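Local coordinates for protein cycloalternan-forming enzyme (Listeria monocytogenes serovar 1/2a, PDB 5F7U) that is a multidomain glycoside hydrolase family 31 protein built around a TIM barrel that binds glycans and magnesium ions at several separate sites, at residues L455-V460 with S568-F573; P459-D464 with D516-Q521. The protein carries 1 engineered substitution. All coordinates share one frame; numbering follows the deposited sequence.

Contact 1. Residues L455-V460 with S568-F573; sequences LWQVPV and SSYFDF. With GLC (alpha-D-glucopyranose), chain F; GLC (alpha-D-glucopyranose), chain B.
Tyr570 reaches from its helix to the amide of Gln457, and its hydroxyl OH donates a hydrogen bond of 2.7 Å to OE1. The donor meets the carbonyl at a C=O...donor angle of 130°, tilted somewhat out of the carbonyl plane. OE1 sits at the edge of the phenol ring, close to its plane, while the amide itself stands steeply to the ring. The aliphatic part of the glutamine follows in behind, with Gln457 CG 3.7 Å from Tyr570 CE2. The two side chains cross at nearly a right angle.

The bend in Gln457 sets the direction of the amide. With chi2 at -77° the chain bends, and NE2 meets the backbone carbonyl of the preceding residue, Trp456 O, at 2.9 Å. That bond is fairly straight, with an N-H...O angle of 159°, and Trp456 O lies near the plane of the Gln457 amide. Together with the bond from tyrosine it fixes the amide's rotation, so this buried group is held from both ends.

Segment 455-460 begins on strand 452-457, the third of the eight parallel strands of the TIM barrel, while Tyr570 belongs to helix 555-577, packed against the barrel wall. The indole of Trp456, the next residue back on the strand, lines the glycan pocket. The chain B glucose lays C5 over one face of the indole, off toward the rim, its O4 3.8 Å from Trp456 CH2. The chain F glucose comes in obliquely, C6 lying 3.6 Å from Trp456 NE1.

Farther out, Arg522 NE gives OE1 a second bond and Tyr408 O accepts another from NE2. Trp402 NE1 also bonds to Trp456 O, while Phe534 meets the Tyr570 ring edge-to-face.

Contact 2. Residues P459-D464 with D516-Q521; sequences PVLKDD and DWWTSQ
The indole of Trp518 points its six-membered edge at the backbone of 460-461, with Val460 O near the ring plane and 3.6 Å from CH2. Leu461 N lies at the same edge, also 3.6 Å from CH2. The backbone atom Pro459 C approaches obliquely, 4.0 Å from Trp518 CZ2. Arg522 makes a cation-pi contact with this indole. On the neighbouring Trp517, one face of the ring carries Gln521 OE1, 3.6 Å above the plane and offset toward the rim.

No hydrogen bond joins the two segments. The aromatic C-H edge facing Val460 O is probably mildly favourable electrostatically, and the remaining contacts are van der Waals packing, the one apolar side-chain pair being Leu461 CB, 4.1 Å from Trp518 CH2. Trp518 spans the gap because its CG stands opposite the backbone nitrogen (chi1 -170°), which carries the ring out from the helix, and the polar end of the indole, NE1, is bonded to Tyr570 OH. Within the helical segment, Ser520 OG turns back to give a 2.6 Å hydrogen bond to Trp517 O.

This is buried packing in the TIM-barrel domain. Strand 460-461 pairs antiparallel with strand 505-506, Leu461 bonding to Ile505 through the backbone, in a small two-stranded sheet of the long excursion that follows barrel strand 452-457. The Leu461 side chain continues onto helix 469-481, meeting Met478, which Trp517 touches as well. Helix 512-520 thus lies against the strand through Trp518, while Pro459 packs on Tyr562 and Tyr566 of helix 555-577.

Following the chain from the N terminus, barrel strand 452-457 is followed, after two residues, by short strand 460-461, so the two contacts start from one stretch and share Pro459 and Val460. The excursion through helix 469-481 and strand 505-506 comes back at 516-521, where contact 2 closes the smaller loop. The chain then forms barrel strand 534-536 and returns once more at 568-573, closing contact 1 around that first loop; the two do not cross. Helices 512-520 and 555-577 also meet directly, Trp518 NE1 lying 2.8 Å from Tyr570 OH in a probable hydrogen bond that joins the two helices, while Tyr570 in turn reaches Gln457 at the end of the third barrel strand.

Contact 1. Residues L455-V460 with S568-F573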
# COMPACT_ATOMS: atom_id res chain seq x y z
N LEU A 455 -21.90 2.16 -4.03
CA LEU A 455 -22.68 2.88 -3.01
C LEU A 455 -22.06 2.73 -1.62
O LEU A 455 -21.63 1.65 -1.23
CB LEU A 455 -24.13 2.35 -2.98
CG LEU A 455 -24.93 2.48 -4.28
CD1 LEU A 455 -26.37 2.02 -4.01
CD2 LEU A 455 -24.92 3.92 -4.80
N TRP A 456 -22.09 3.81 -0.86
CA TRP A 456 -21.51 3.87 0.49
C TRP A 456 -22.34 3.03 1.47
O TRP A 456 -23.59 3.05 1.42
CB TRP A 456 -21.52 5.33 0.91
CG TRP A 456 -20.82 5.76 2.19
CD1 TRP A 456 -19.51 6.20 2.30
CD2 TRP A 456 -21.39 5.88 3.50
NE1 TRP A 456 -19.26 6.57 3.60
CE2 TRP A 456 -20.39 6.39 4.36
CE3 TRP A 456 -22.66 5.60 4.03
CZ2 TRP A 456 -20.62 6.63 5.72
CZ3 TRP A 456 -22.88 5.83 5.42
CH2 TRP A 456 -21.86 6.34 6.23
N GLN A 457 -21.63 2.32 2.35
CA GLN A 457 -22.25 1.46 3.37
C GLN A 457 -21.48 1.55 4.70
O GLN A 457 -20.31 1.96 4.72
CB GLN A 457 -22.23 -0.01 2.92
CG GLN A 457 -23.09 -0.31 1.71
CD GLN A 457 -24.56 -0.40 2.08
OE1 GLN A 457 -25.03 -1.44 2.52
NE2 GLN A 457 -25.28 0.70 1.93
N VAL A 458 -22.15 1.14 5.77
CA VAL A 458 -21.58 0.94 7.11
C VAL A 458 -22.00 -0.44 7.65
O VAL A 458 -22.99 -1.01 7.17
CB VAL A 458 -21.96 2.06 8.11
CG1 VAL A 458 -21.20 3.34 7.80
CG2 VAL A 458 -23.46 2.33 8.10
N PRO A 459 -21.28 -0.96 8.66
CA PRO A 459 -21.58 -2.30 9.20
C PRO A 459 -22.55 -2.25 10.39
O PRO A 459 -22.73 -3.25 11.08
CB PRO A 459 -20.20 -2.78 9.67
CG PRO A 459 -19.51 -1.51 10.12
CD PRO A 459 -19.97 -0.45 9.15
N VAL A 460 -23.13 -1.09 10.63
CA VAL A 460 -23.90 -0.81 11.84
C VAL A 460 -25.32 -0.48 11.43
O VAL A 460 -25.53 0.14 10.40
CB VAL A 460 -23.22 0.35 12.65
CG1 VAL A 460 -23.18 1.65 11.85
CG2 VAL A 460 -23.87 0.54 14.01
N SER A 568 -14.91 -8.27 3.69
CA SER A 568 -14.91 -9.50 2.88
C SER A 568 -16.34 -10.01 2.64
O SER A 568 -16.63 -10.47 1.53
CB SER A 568 -14.05 -10.59 3.51
OG SER A 568 -14.58 -11.05 4.75
N SER A 569 -17.22 -9.89 3.64
CA SER A 569 -18.60 -10.37 3.47
C SER A 569 -19.30 -9.63 2.34
O SER A 569 -19.95 -10.26 1.48
CB SER A 569 -19.42 -10.23 4.76
OG SER A 569 -18.99 -11.17 5.73
N TYR A 570 -19.16 -8.30 2.34
CA TYR A 570 -19.76 -7.48 1.29
C TYR A 570 -19.12 -7.72 -0.07
O TYR A 570 -19.82 -7.74 -1.08
CB TYR A 570 -19.62 -6.02 1.63
CG TYR A 570 -20.79 -5.36 2.30
CD1 TYR A 570 -20.91 -5.35 3.70
CD2 TYR A 570 -21.74 -4.66 1.55
CE1 TYR A 570 -21.97 -4.67 4.32
CE2 TYR A 570 -22.79 -3.98 2.16
CZ TYR A 570 -22.90 -3.99 3.55
OH TYR A 570 -23.91 -3.28 4.18
N PHE A 571 -17.78 -7.84 -0.10
CA PHE A 571 -17.05 -8.04 -1.35
C PHE A 571 -17.51 -9.34 -2.03
O PHE A 571 -17.83 -9.35 -3.22
CB PHE A 571 -15.53 -8.10 -1.10
CG PHE A 571 -14.70 -8.32 -2.34
CD1 PHE A 571 -14.54 -7.31 -3.30
CD2 PHE A 571 -14.05 -9.54 -2.56
CE1 PHE A 571 -13.76 -7.52 -4.45
CE2 PHE A 571 -13.30 -9.77 -3.70
CZ PHE A 571 -13.14 -8.75 -4.65
N ASP A 572 -17.55 -10.43 -1.24
CA ASP A 572 -17.97 -11.74 -1.75
C ASP A 572 -19.43 -11.72 -2.18
O ASP A 572 -19.78 -12.27 -3.23
CB ASP A 572 -17.81 -12.83 -0.68
CG ASP A 572 -16.36 -13.10 -0.32
OD1 ASP A 572 -15.45 -12.59 -1.01
OD2 ASP A 572 -16.14 -13.82 0.68
N PHE A 573 -20.27 -11.07 -1.38
CA PHE A 573 -21.69 -10.96 -1.71
C PHE A 573 -21.92 -10.23 -3.04
O PHE A 573 -22.65 -10.74 -3.91
CB PHE A 573 -22.46 -10.29 -0.58
CG PHE A 573 -23.84 -9.83 -0.97
CD1 PHE A 573 -24.83 -10.76 -1.29
CD2 PHE A 573 -24.15 -8.47 -1.01
CE1 PHE A 573 -26.13 -10.34 -1.65
CE2 PHE A 573 -25.44 -8.05 -1.36
CZ PHE A 573 -26.42 -8.98 -1.69
C1 GLC F . -16.14 8.73 6.35
C2 GLC F . -15.22 8.47 5.14
C3 GLC F . -15.30 9.58 4.07
C4 GLC F . -16.77 9.83 3.67
C5 GLC F . -17.67 9.92 4.91
C6 GLC F . -19.15 10.01 4.57
O2 GLC F . -13.89 8.16 5.57
O3 GLC F . -14.56 9.22 2.89
O4 GLC F . -16.87 11.05 2.92
O5 GLC F . -17.49 8.84 5.85
O6 GLC F . -19.83 10.28 5.81
C1 GLC B . -20.83 11.32 5.65
C2 GLC B . -21.46 11.66 7.00
C3 GLC B . -22.46 10.58 7.44
C4 GLC B . -23.47 10.28 6.33
C5 GLC B . -22.70 9.90 5.06
C6 GLC B . -23.58 9.50 3.88
O2 GLC B . -20.44 11.75 8.01
O3 GLC B . -23.13 10.98 8.63
O4 GLC B . -24.34 9.22 6.76
O5 GLC B . -21.84 10.99 4.68
O6 GLC B . -24.26 10.66 3.40

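Contact 2. Residues P459-D464 with D516-Q521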
# COMPACT_ATOMS: atom_id res chain seq x y z
N PRO A 459 -21.28 -0.96 8.66
CA PRO A 459 -21.58 -2.30 9.20
C PRO A 459 -22.55 -2.25 10.39
O PRO A 459 -22.73 -3.25 11.08
CB PRO A 459 -20.20 -2.78 9.67
CG PRO A 459 -19.51 -1.51 10.12
CD PRO A 459 -19.97 -0.45 9.15
N VAL A 460 -23.13 -1.09 10.63
CA VAL A 460 -23.90 -0.81 11.84
C VAL A 460 -25.32 -0.48 11.43
O VAL A 460 -25.53 0.14 10.40
CB VAL A 460 -23.22 0.35 12.65
CG1 VAL A 460 -23.18 1.65 11.85
CG2 VAL A 460 -23.87 0.54 14.01
N LEU A 461 -26.29 -0.94 12.22
CA LEU A 461 -27.66 -0.45 12.11
C LEU A 461 -27.78 0.78 12.99
O LEU A 461 -27.59 0.70 14.21
CB LEU A 461 -28.66 -1.53 12.53
CG LEU A 461 -30.14 -1.13 12.40
CD1 LEU A 461 -30.91 -2.26 11.72
CD2 LEU A 461 -30.74 -0.80 13.76
N LYS A 462 -28.07 1.91 12.35
CA LYS A 462 -28.09 3.21 13.02
C LYS A 462 -29.22 3.24 14.04
O LYS A 462 -30.33 2.81 13.76
CB LYS A 462 -28.25 4.32 11.99
CG LYS A 462 -28.53 5.69 12.60
CD LYS A 462 -29.22 6.59 11.61
CE LYS A 462 -29.86 7.76 12.33
NZ LYS A 462 -30.25 8.79 11.34
N ASP A 463 -28.92 3.74 15.25
CA ASP A 463 -29.97 3.97 16.24
C ASP A 463 -29.64 5.22 17.05
O ASP A 463 -28.89 5.15 18.02
CB ASP A 463 -30.19 2.76 17.15
CG ASP A 463 -31.35 2.94 18.12
OD1 ASP A 463 -32.00 4.01 18.14
OD2 ASP A 463 -31.63 2.00 18.90
N ASP A 464 -30.21 6.35 16.64
CA ASP A 464 -30.00 7.60 17.37
C ASP A 464 -31.20 8.00 18.23
O ASP A 464 -31.35 9.17 18.60
CB ASP A 464 -29.63 8.71 16.39
CG ASP A 464 -30.76 9.05 15.43
OD1 ASP A 464 -31.76 8.30 15.35
OD2 ASP A 464 -30.63 10.07 14.74
N ASP A 516 -26.23 -13.20 5.73
CA ASP A 516 -27.22 -13.49 4.70
C ASP A 516 -28.41 -12.53 4.77
O ASP A 516 -28.85 -12.02 3.74
CB ASP A 516 -27.69 -14.96 4.75
CG ASP A 516 -26.60 -15.94 4.28
OD1 ASP A 516 -25.64 -15.53 3.56
OD2 ASP A 516 -26.69 -17.14 4.63
N TRP A 517 -28.90 -12.27 5.99
CA TRP A 517 -29.99 -11.31 6.18
C TRP A 517 -29.58 -9.91 5.77
O TRP A 517 -30.24 -9.29 4.96
CB TRP A 517 -30.48 -11.30 7.63
CG TRP A 517 -31.41 -10.17 7.88
CD1 TRP A 517 -32.66 -10.00 7.32
CD2 TRP A 517 -31.18 -9.03 8.71
NE1 TRP A 517 -33.21 -8.82 7.76
CE2 TRP A 517 -32.32 -8.20 8.61
CE3 TRP A 517 -30.10 -8.61 9.53
CZ2 TRP A 517 -32.45 -6.99 9.32
CZ3 TRP A 517 -30.22 -7.39 10.23
CH2 TRP A 517 -31.39 -6.61 10.12
N TRP A 518 -28.49 -9.42 6.33
CA TRP A 518 -28.03 -8.04 6.07
C TRP A 518 -27.85 -7.81 4.57
O TRP A 518 -28.36 -6.83 4.02
CB TRP A 518 -26.72 -7.83 6.79
CG TRP A 518 -26.21 -6.43 6.83
CD1 TRP A 518 -25.30 -5.86 5.98
CD2 TRP A 518 -26.52 -5.44 7.82
NE1 TRP A 518 -25.04 -4.56 6.37
CE2 TRP A 518 -25.77 -4.28 7.50
CE3 TRP A 518 -27.35 -5.42 8.96
CZ2 TRP A 518 -25.82 -3.10 8.27
CZ3 TRP A 518 -27.41 -4.25 9.74
CH2 TRP A 518 -26.64 -3.10 9.38
N THR A 519 -27.15 -8.74 3.91
CA THR A 519 -26.91 -8.65 2.47
C THR A 519 -28.19 -8.82 1.65
O THR A 519 -28.35 -8.13 0.64
CB THR A 519 -25.81 -9.62 1.99
OG1 THR A 519 -26.20 -10.96 2.26
CG2 THR A 519 -24.44 -9.28 2.66
N SER A 520 -29.12 -9.67 2.11
CA SER A 520 -30.41 -9.83 1.39
C SER A 520 -31.16 -8.50 1.23
O SER A 520 -31.88 -8.29 0.25
CB SER A 520 -31.32 -10.89 2.04
OG SER A 520 -31.91 -10.42 3.25
N GLN A 521 -30.98 -7.60 2.20
CA GLN A 521 -31.66 -6.31 2.20
C GLN A 521 -31.13 -5.40 1.11
O GLN A 521 -31.82 -4.49 0.66
CB GLN A 521 -31.52 -5.61 3.55
CG GLN A 521 -32.12 -6.38 4.72
CD GLN A 521 -32.00 -5.61 6.01
OE1 GLN A 521 -30.90 -5.34 6.48
NE2 GLN A 521 -33.14 -5.22 6.58